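Local coordinates for protein exotoxin A (PDB 1IKP) that transfers ADP-ribose from NAD to a protein target, probably elongation factor 2 of the host cell, as a three-domain bacterial toxin, at residues 241-246 with 368-373; 115-120 with 128-133; 199-204 with 230-235. The protein carries 2 engineered substitutions. All blocks are in the same frame, centred on the assembly; numbering follows the deposited sequence.

Interaction 1: residues 241-246 with 368-373; sequences PTVISH and VSLTCP
His246 and Ser369 face each other as an antiparallel hydrogen-bonded pair. His246 N donates to Ser369 O at 2.9 Å. Ser369 N returns a bond to His246 O at 3.1 Å. One residue on, Ser245 and Leu370 form a non-hydrogen-bonded pair, and the CD2 branch of Leu370 reaches across to Ser245 CB at 3.6 Å. The last direct bond, from Thr371 N to Ile244 O, is nearly straight at the hydrogen (168°). The side chains of Ile244 and Thr371 lie side by side and point the same way.

Beyond this bond the two segments have no direct backbone bonds, and side chains and water make the contact. Val243 CG1 packs on Pro373 CD at 3.6 Å. With chi1 at -61° this methyl lies beside its own backbone N, and from there it meets the proline ring. A water joins Ile244 N to Thr371 O, accepting from the first and donating to the second. A second water sits on the face carrying His246 and Ser369. It donates to Ser369 O at 2.9 Å and also bonds Thr371 OG1 at 2.8 Å. The same water lies at the edge of the His246 ring, in its plane, hydrogen-bonded to ND1. It thereby ties the ring to the strand opposite.

Further out, Ser369 OG is bonded to Glu391 of strand 389-393. The Cys372 side chain turns away and forms a disulfide with Cys379. Helix 205-210 covers Ile244 through Tyr206 and Leu209, and Thr371 through Ala210.

The arrangement is a short antiparallel ladder between segments far apart in sequence. It stitches strand 367-371, from the targeting region, onto the mixed sheet of the binding region, which belongs to the concanavalin clan.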
loop_
_atom_site.group_PDB
_atom_site.type_symbol
_atom_site.label_atom_id
_atom_site.label_comp_id
_atom_site.label_asym_id
_atom_site.label_seq_id
_atom_site.Cartn_x
_atom_site.Cartn_y
_atom_site.Cartn_z
ATOM N N PRO A 241 10.812 16.353 -4.310
ATOM C CA PRO A 241 9.475 16.039 -3.780
ATOM C C PRO A 241 8.853 14.701 -4.196
ATOM O O PRO A 241 7.667 14.471 -3.965
ATOM C CB PRO A 241 8.632 17.221 -4.254
ATOM C CG PRO A 241 9.623 18.335 -4.315
ATOM C CD PRO A 241 10.804 17.670 -4.966
ATOM N N THR A 242 9.649 13.824 -4.797
ATOM C CA THR A 242 9.171 12.515 -5.239
ATOM C C THR A 242 8.512 11.744 -4.090
ATOM O O THR A 242 9.104 11.581 -3.022
ATOM C CB THR A 242 10.337 11.677 -5.783
ATOM O OG1 THR A 242 11.020 12.426 -6.796
ATOM C CG2 THR A 242 9.833 10.373 -6.375
ATOM N N VAL A 243 7.298 11.243 -4.301
ATOM C CA VAL A 243 6.643 10.526 -3.226
ATOM C C VAL A 243 7.430 9.284 -2.810
ATOM O O VAL A 243 8.159 8.672 -3.613
ATOM C CB VAL A 243 5.198 10.107 -3.603
ATOM C CG1 VAL A 243 4.348 11.347 -3.897
ATOM C CG2 VAL A 243 5.200 9.199 -4.795
ATOM N N ILE A 244 7.302 8.938 -1.544
ATOM C CA ILE A 244 7.965 7.751 -1.024
ATOM C C ILE A 244 7.369 6.546 -1.724
ATOM O O ILE A 244 6.147 6.452 -1.887
ATOM C CB ILE A 244 7.714 7.591 0.480
ATOM C CG1 ILE A 244 8.309 8.794 1.238
ATOM C CG2 ILE A 244 8.322 6.303 0.992
ATOM C CD1 ILE A 244 7.787 8.889 2.660
ATOM N N SER A 245 8.216 5.627 -2.166
ATOM C CA SER A 245 7.679 4.420 -2.783
ATOM C C SER A 245 8.362 3.179 -2.280
ATOM O O SER A 245 9.469 3.223 -1.788
ATOM C CB SER A 245 7.811 4.466 -4.310
ATOM O OG SER A 245 9.168 4.267 -4.737
ATOM N N HIS A 246 7.653 2.060 -2.388
ATOM C CA HIS A 246 8.175 0.743 -2.052
ATOM C C HIS A 246 8.094 -0.064 -3.356
ATOM O O HIS A 246 7.320 0.258 -4.258
ATOM C CB HIS A 246 7.281 0.018 -1.046
ATOM C CG HIS A 246 7.574 0.308 0.393
ATOM N ND1 HIS A 246 7.109 1.435 1.042
ATOM C CD2 HIS A 246 8.231 -0.422 1.327
ATOM C CE1 HIS A 246 7.465 1.379 2.314
ATOM N NE2 HIS A 246 8.143 0.267 2.516
ATOM N N VAL A 368 4.460 -1.830 -6.910
ATOM C CA VAL A 368 4.998 -0.522 -6.513
ATOM C C VAL A 368 3.915 0.164 -5.683
ATOM O O VAL A 368 2.793 0.385 -6.177
ATOM C CB VAL A 368 5.342 0.316 -7.749
ATOM C CG1 VAL A 368 5.588 1.770 -7.331
ATOM C CG2 VAL A 368 6.619 -0.240 -8.409
ATOM N N SER A 369 4.250 0.471 -4.435
ATOM C CA SER A 369 3.311 1.093 -3.492
ATOM C C SER A 369 3.754 2.518 -3.206
ATOM O O SER A 369 4.886 2.747 -2.806
ATOM C CB SER A 369 3.266 0.274 -2.204
ATOM O OG SER A 369 2.894 -1.089 -2.488
ATOM N N LEU A 370 2.843 3.462 -3.391
ATOM C CA LEU A 370 3.151 4.875 -3.236
ATOM C C LEU A 370 2.500 5.496 -2.016
ATOM O O LEU A 370 1.346 5.194 -1.691
ATOM C CB LEU A 370 2.672 5.619 -4.468
ATOM C CG LEU A 370 3.105 5.033 -5.810
ATOM C CD1 LEU A 370 2.435 5.815 -6.931
ATOM C CD2 LEU A 370 4.634 5.112 -5.941
ATOM N N THR A 371 3.248 6.342 -1.314
ATOM C CA THR A 371 2.739 7.065 -0.150
ATOM C C THR A 371 2.280 8.395 -0.756
ATOM O O THR A 371 3.078 9.312 -1.001
ATOM C CB THR A 371 3.867 7.277 0.856
ATOM O OG1 THR A 371 4.287 5.991 1.326
ATOM C CG2 THR A 371 3.392 8.111 2.033
ATOM N N CYS A 372 0.984 8.520 -0.985
ATOM C CA CYS A 372 0.465 9.678 -1.695
ATOM C C CYS A 372 -0.096 10.825 -0.891
ATOM O O CYS A 372 -0.911 10.609 -0.023
ATOM C CB CYS A 372 -0.650 9.205 -2.637
ATOM S SG CYS A 372 -0.153 7.894 -3.808
ATOM N N PRO A 373 0.346 12.060 -1.187
ATOM C CA PRO A 373 -0.171 13.234 -0.477
ATOM C C PRO A 373 -1.635 13.387 -0.891
ATOM O O PRO A 373 -1.954 13.216 -2.066
ATOM C CB PRO A 373 0.681 14.375 -1.028
ATOM C CG PRO A 373 1.977 13.714 -1.381
ATOM C CD PRO A 373 1.519 12.408 -2.008
HETATM O O HOH W 1 5.147 3.725 -0.095
HETATM O O HOH W 2 5.350 10.462 0.072
#

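Interaction 2: residues 115-120 with 128-133; sequences VFIHEL and HMSPIY
The contact is the beta hairpin of strands 112-120 and 126-136, with an irregularity in its second strand. Val115 and Tyr133 form one hydrogen-bonded pair, joined by Val115 N to Tyr133 O at 2.8 Å and by Tyr133 N to Val115 O at 2.9 Å. Glu119 and His128 form another, with Glu119 N donating to His128 O at 2.7 Å.

Between the two ladders the register slips by one residue at Ser130-Pro131. Here Ser130 OG, not a backbone carbonyl, takes the N-H of Ile117. It accepts from Ile117 N at 2.8 Å and donates to Pro131 O at 2.7 Å. A chi1 of 73° holds it between the backbone N and carbonyl carbon, turned to the neighbouring strand. Ser130 N still bonds Ile117 O.

On the face of His118 and Met129 the two side chains run alongside each other. Met129 bends at chi3 (106°) and brings CE to 3.3 Å from His118 NE2. Glu119 and His128 cross on the other face, where the carboxylate is held by Arg91, Tyr89 and the Gln92 backbone.

Strand 97-106 pairs with strand 112-120, strand 245-248 lies beside 126-136, and Tyr89 of strand 85-90 covers Ser130, Pro131 and Tyr133.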
loop_
_atom_site.group_PDB
_atom_site.type_symbol
_atom_site.label_atom_id
_atom_site.label_comp_id
_atom_site.label_asym_id
_atom_site.label_seq_id
_atom_site.Cartn_x
_atom_site.Cartn_y
_atom_site.Cartn_z
ATOM N N VAL A 115 15.914 -2.323 1.945
ATOM C CA VAL A 115 17.147 -1.753 1.406
ATOM C C VAL A 115 16.773 -0.474 0.662
ATOM O O VAL A 115 15.772 -0.435 -0.062
ATOM C CB VAL A 115 17.834 -2.735 0.412
ATOM C CG1 VAL A 115 19.143 -2.112 -0.133
ATOM C CG2 VAL A 115 18.140 -4.042 1.114
ATOM N N PHE A 116 17.559 0.584 0.851
ATOM C CA PHE A 116 17.310 1.804 0.099
ATOM C C PHE A 116 18.595 2.605 -0.096
ATOM O O PHE A 116 19.583 2.432 0.645
ATOM C CB PHE A 116 16.204 2.672 0.714
ATOM C CG PHE A 116 16.460 3.099 2.108
ATOM C CD1 PHE A 116 16.003 2.345 3.180
ATOM C CD2 PHE A 116 17.148 4.278 2.361
ATOM C CE1 PHE A 116 16.224 2.767 4.491
ATOM C CE2 PHE A 116 17.365 4.691 3.677
ATOM C CZ PHE A 116 16.907 3.940 4.730
ATOM N N ILE A 117 18.562 3.438 -1.123
ATOM C CA ILE A 117 19.719 4.232 -1.541
ATOM C C ILE A 117 19.416 5.718 -1.517
ATOM O O ILE A 117 18.352 6.152 -1.956
ATOM C CB ILE A 117 20.099 3.844 -3.005
ATOM C CG1 ILE A 117 20.407 2.354 -3.126
ATOM C CG2 ILE A 117 21.268 4.686 -3.503
ATOM C CD1 ILE A 117 21.526 1.878 -2.272
ATOM N N HIS A 118 20.363 6.500 -1.015
ATOM C CA HIS A 118 20.211 7.954 -1.034
ATOM C C HIS A 118 21.326 8.516 -1.896
ATOM O O HIS A 118 22.494 8.185 -1.696
ATOM C CB HIS A 118 20.314 8.556 0.374
ATOM C CG HIS A 118 19.105 8.311 1.220
ATOM N ND1 HIS A 118 19.136 8.355 2.598
ATOM C CD2 HIS A 118 17.831 8.011 0.881
ATOM C CE1 HIS A 118 17.931 8.090 3.069
ATOM N NE2 HIS A 118 17.120 7.876 2.049
ATOM N N GLU A 119 20.982 9.309 -2.897
ATOM C CA GLU A 119 22.036 9.924 -3.698
ATOM C C GLU A 119 22.362 11.258 -3.024
ATOM O O GLU A 119 21.472 11.954 -2.555
ATOM C CB GLU A 119 21.553 10.092 -5.117
ATOM C CG GLU A 119 21.172 8.735 -5.702
ATOM C CD GLU A 119 21.084 8.744 -7.201
ATOM O OE1 GLU A 119 19.972 8.570 -7.739
ATOM O OE2 GLU A 119 22.138 8.940 -7.834
ATOM N N LEU A 120 23.644 11.602 -2.961
ATOM C CA LEU A 120 24.076 12.826 -2.284
ATOM C C LEU A 120 24.755 13.790 -3.244
ATOM O O LEU A 120 25.499 13.363 -4.131
ATOM C CB LEU A 120 25.053 12.444 -1.174
ATOM C CG LEU A 120 24.602 11.308 -0.238
ATOM C CD1 LEU A 120 25.781 10.800 0.578
ATOM C CD2 LEU A 120 23.479 11.799 0.677
ATOM N N HIS A 128 18.349 12.679 -3.797
ATOM C CA HIS A 128 17.335 11.744 -4.303
ATOM C C HIS A 128 17.316 10.492 -3.454
ATOM O O HIS A 128 18.348 10.074 -2.932
ATOM C CB HIS A 128 17.632 11.278 -5.713
ATOM C CG HIS A 128 17.763 12.377 -6.711
ATOM N ND1 HIS A 128 18.888 13.167 -6.800
ATOM C CD2 HIS A 128 16.923 12.801 -7.687
ATOM C CE1 HIS A 128 18.738 14.029 -7.791
ATOM N NE2 HIS A 128 17.556 13.828 -8.345
ATOM N N MET A 129 16.144 9.869 -3.357
ATOM C CA MET A 129 15.995 8.640 -2.587
ATOM C C MET A 129 15.347 7.606 -3.479
ATOM O O MET A 129 14.368 7.892 -4.168
ATOM C CB MET A 129 15.087 8.848 -1.389
ATOM C CG MET A 129 15.112 10.236 -0.826
ATOM S SD MET A 129 13.866 10.365 0.444
ATOM C CE MET A 129 14.911 10.373 1.923
ATOM N N SER A 130 15.901 6.400 -3.464
ATOM C CA SER A 130 15.378 5.293 -4.240
ATOM C C SER A 130 14.130 4.743 -3.562
ATOM O O SER A 130 13.762 5.168 -2.484
ATOM C CB SER A 130 16.374 4.118 -4.227
ATOM O OG SER A 130 16.393 3.456 -2.943
ATOM N N PRO A 131 13.449 3.819 -4.244
ATOM C CA PRO A 131 12.284 3.187 -3.646
ATOM C C PRO A 131 12.872 2.379 -2.460
ATOM O O PRO A 131 14.098 2.155 -2.361
ATOM C CB PRO A 131 11.843 2.210 -4.725
ATOM C CG PRO A 131 12.124 2.934 -5.986
ATOM C CD PRO A 131 13.484 3.590 -5.707
ATOM N N ILE A 132 11.991 1.958 -1.560
ATOM C CA ILE A 132 12.342 1.094 -0.438
ATOM C C ILE A 132 12.108 -0.332 -0.975
ATOM O O ILE A 132 10.990 -0.678 -1.359
ATOM C CB ILE A 132 11.447 1.376 0.766
ATOM C CG1 ILE A 132 11.636 2.839 1.190
ATOM C CG2 ILE A 132 11.781 0.412 1.904
ATOM C CD1 ILE A 132 10.693 3.311 2.263
ATOM N N TYR A 133 13.169 -1.127 -1.019
ATOM C CA TYR A 133 13.115 -2.479 -1.568
ATOM C C TYR A 133 13.026 -3.521 -0.464
ATOM O O TYR A 133 13.706 -3.417 0.550
ATOM C CB TYR A 133 14.350 -2.738 -2.441
ATOM C CG TYR A 133 14.488 -1.778 -3.603
ATOM C CD1 TYR A 133 13.662 -1.857 -4.722
ATOM C CD2 TYR A 133 15.477 -0.798 -3.583
ATOM C CE1 TYR A 133 13.826 -0.984 -5.808
ATOM C CE2 TYR A 133 15.638 0.063 -4.637
ATOM C CZ TYR A 133 14.827 -0.030 -5.751
ATOM O OH TYR A 133 15.030 0.802 -6.819
#

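Interaction 3: residues 199-204 with 230-235; sequences LDQLDG and GNPAKH. Engineered in segment 199-204: Gln201 (natural residue Pro).
Lys234 reaches across to the turn at Asp200 and binds it through NZ. This atom donates to Asp200 O at 2.9 Å, nearly in line with the carbonyl bond. The lysine runs extended through chi3, then bends at chi4 (57°), and this last turn brings NZ to the carbonyl. Asp203 OD2 lies 3.5 Å from the same NZ, a rather long salt bridge.

Asp200 O has a second donor in Asp203 N at 3.2 Å. Leu202 N is likewise bonded, to Leu199 O. Asp203 OD2 stands only 2.8 Å from Asp200 O, and both are acceptors. The lysine charge beside them probably offsets their repulsion.

Gln201 is an engineered residue in place of the natural proline. Its carbonyl O is satisfied by a water, which donates to it at 2.8 Å. That water accepts from His235 N at 3.0 Å and also has a hydrogen bond of 3.3 Å to His235 ND1. It therefore links the two backbones where they make no direct bond. The Gln201 side chain crosses Pro232 obliquely, with OE1 3.6 Å from Pro232 CB. Its polar atoms find weak partners elsewhere. OE1 is bonded to Ser46 OG, and NE2 to Tyr225 OH.

This is a surface contact between a short 3-10 turn and an irregular loop of the binding region. The turn at 199-204 leads into helix 205-210, with Gly204 at its N-cap position. The segment 230-235 follows strand 224-228. Leu199 and Leu202 rest on Phe116 of strand 112-120, and Leu202 also on His118. His235 touches Leu120 of that strand and Val48 of strand 40-49, while Ala233 packs on His169 of strand 164-176.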
loop_
_atom_site.group_PDB
_atom_site.type_symbol
_atom_site.label_atom_id
_atom_site.label_comp_id
_atom_site.label_asym_id
_atom_site.label_seq_id
_atom_site.Cartn_x
_atom_site.Cartn_y
_atom_site.Cartn_z
ATOM N N LEU A 199 13.222 5.982 11.647
ATOM C CA LEU A 199 14.651 6.213 11.466
ATOM C C LEU A 199 15.074 7.640 11.777
ATOM O O LEU A 199 14.797 8.561 11.019
ATOM C CB LEU A 199 15.026 5.841 10.023
ATOM C CG LEU A 199 14.472 4.477 9.538
ATOM C CD1 LEU A 199 14.796 4.299 8.064
ATOM C CD2 LEU A 199 15.055 3.357 10.377
ATOM N N ASP A 200 15.764 7.805 12.897
ATOM C CA ASP A 200 16.213 9.124 13.317
ATOM C C ASP A 200 17.093 9.782 12.265
ATOM O O ASP A 200 17.058 10.998 12.085
ATOM C CB ASP A 200 16.968 9.017 14.643
ATOM C CG ASP A 200 16.080 8.538 15.778
ATOM O OD1 ASP A 200 15.500 7.435 15.661
ATOM O OD2 ASP A 200 15.959 9.266 16.784
ATOM N N GLN A 201 17.874 8.974 11.561
ATOM C CA GLN A 201 18.765 9.494 10.536
ATOM C C GLN A 201 18.008 10.177 9.404
ATOM O O GLN A 201 18.596 10.924 8.622
ATOM C CB GLN A 201 19.638 8.360 9.988
ATOM C CG GLN A 201 20.646 7.833 11.002
ATOM C CD GLN A 201 21.226 6.488 10.615
ATOM O OE1 GLN A 201 21.690 6.298 9.490
ATOM N NE2 GLN A 201 21.210 5.544 11.554
ATOM N N LEU A 202 16.699 9.946 9.336
ATOM C CA LEU A 202 15.875 10.539 8.291
ATOM C C LEU A 202 14.717 11.397 8.811
ATOM O O LEU A 202 13.684 11.542 8.141
ATOM C CB LEU A 202 15.325 9.435 7.384
ATOM C CG LEU A 202 16.384 8.669 6.590
ATOM C CD1 LEU A 202 15.701 7.715 5.630
ATOM C CD2 LEU A 202 17.264 9.649 5.824
ATOM N N ASP A 203 14.889 11.989 9.987
ATOM C CA ASP A 203 13.829 12.828 10.549
ATOM C C ASP A 203 13.444 13.954 9.601
ATOM O O ASP A 203 14.313 14.614 9.034
ATOM C CB ASP A 203 14.260 13.425 11.890
ATOM C CG ASP A 203 14.362 12.386 12.981
ATOM O OD1 ASP A 203 13.438 11.551 13.094
ATOM O OD2 ASP A 203 15.359 12.409 13.732
ATOM N N GLY A 204 12.139 14.157 9.425
ATOM C CA GLY A 204 11.651 15.213 8.553
ATOM C C GLY A 204 11.353 14.819 7.116
ATOM O O GLY A 204 10.636 15.528 6.403
ATOM N N GLY A 230 30.397 2.393 14.777
ATOM C CA GLY A 230 30.670 3.361 13.738
ATOM C C GLY A 230 30.042 4.720 13.990
ATOM O O GLY A 230 29.783 5.103 15.135
ATOM N N ASN A 231 29.780 5.451 12.917
ATOM C CA ASN A 231 29.195 6.770 13.040
ATOM C C ASN A 231 28.308 7.075 11.844
ATOM O O ASN A 231 28.740 7.668 10.862
ATOM C CB ASN A 231 30.304 7.822 13.168
ATOM C CG ASN A 231 29.757 9.225 13.319
ATOM O OD1 ASN A 231 28.837 9.463 14.104
ATOM N ND2 ASN A 231 30.325 10.164 12.575
ATOM N N PRO A 232 27.038 6.657 11.919
ATOM C CA PRO A 232 26.085 6.893 10.838
ATOM C C PRO A 232 25.915 8.373 10.541
ATOM O O PRO A 232 26.020 9.224 11.432
ATOM C CB PRO A 232 24.794 6.266 11.363
ATOM C CG PRO A 232 25.266 5.206 12.319
ATOM C CD PRO A 232 26.448 5.847 12.999
ATOM N N ALA A 233 25.635 8.672 9.284
ATOM C CA ALA A 233 25.431 10.038 8.836
ATOM C C ALA A 233 23.966 10.452 8.950
ATOM O O ALA A 233 23.063 9.617 8.870
ATOM C CB ALA A 233 25.887 10.164 7.392
ATOM N N LYS A 234 23.745 11.747 9.136
ATOM C CA LYS A 234 22.408 12.328 9.201
ATOM C C LYS A 234 22.519 13.477 8.210
ATOM O O LYS A 234 22.949 14.579 8.554
ATOM C CB LYS A 234 22.101 12.850 10.605
ATOM C CG LYS A 234 20.705 13.439 10.745
ATOM C CD LYS A 234 20.392 13.780 12.197
ATOM C CE LYS A 234 19.063 14.515 12.316
ATOM N NZ LYS A 234 17.931 13.735 11.741
ATOM N N HIS A 235 22.143 13.197 6.970
ATOM C CA HIS A 235 22.249 14.164 5.890
ATOM C C HIS A 235 21.246 15.306 5.880
ATOM O O HIS A 235 20.072 15.125 6.205
ATOM C CB HIS A 235 22.186 13.429 4.547
ATOM C CG HIS A 235 23.252 12.387 4.383
ATOM N ND1 HIS A 235 23.001 11.033 4.479
ATOM C CD2 HIS A 235 24.579 12.507 4.145
ATOM C CE1 HIS A 235 24.127 10.364 4.305
ATOM N NE2 HIS A 235 25.100 11.236 4.102
HETATM O O HOH W 3 20.525 10.713 6.582
#

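How the interactions relate
Along the chain the order is interaction 2, then 3, then 1, each closing before the next opens. Interactions 1 and 2 belong to one mixed sheet and their centres are 12 Å apart. Strands 245-248 and 126-136 are parallel neighbours there, joined by a probable hydrogen bond of 2.8 Å from Ile132 N to Ser245 O. Interaction 3 lies over strand 112-120 of interaction 2, with centres 14 Å apart, and does not touch interaction 1. Interactions 2 and 3 fall wholly in the binding region. Interaction 1 reaches into the targeting region, so the sheet continues from the binding region into chain that follows the helices between residues 246 and 368.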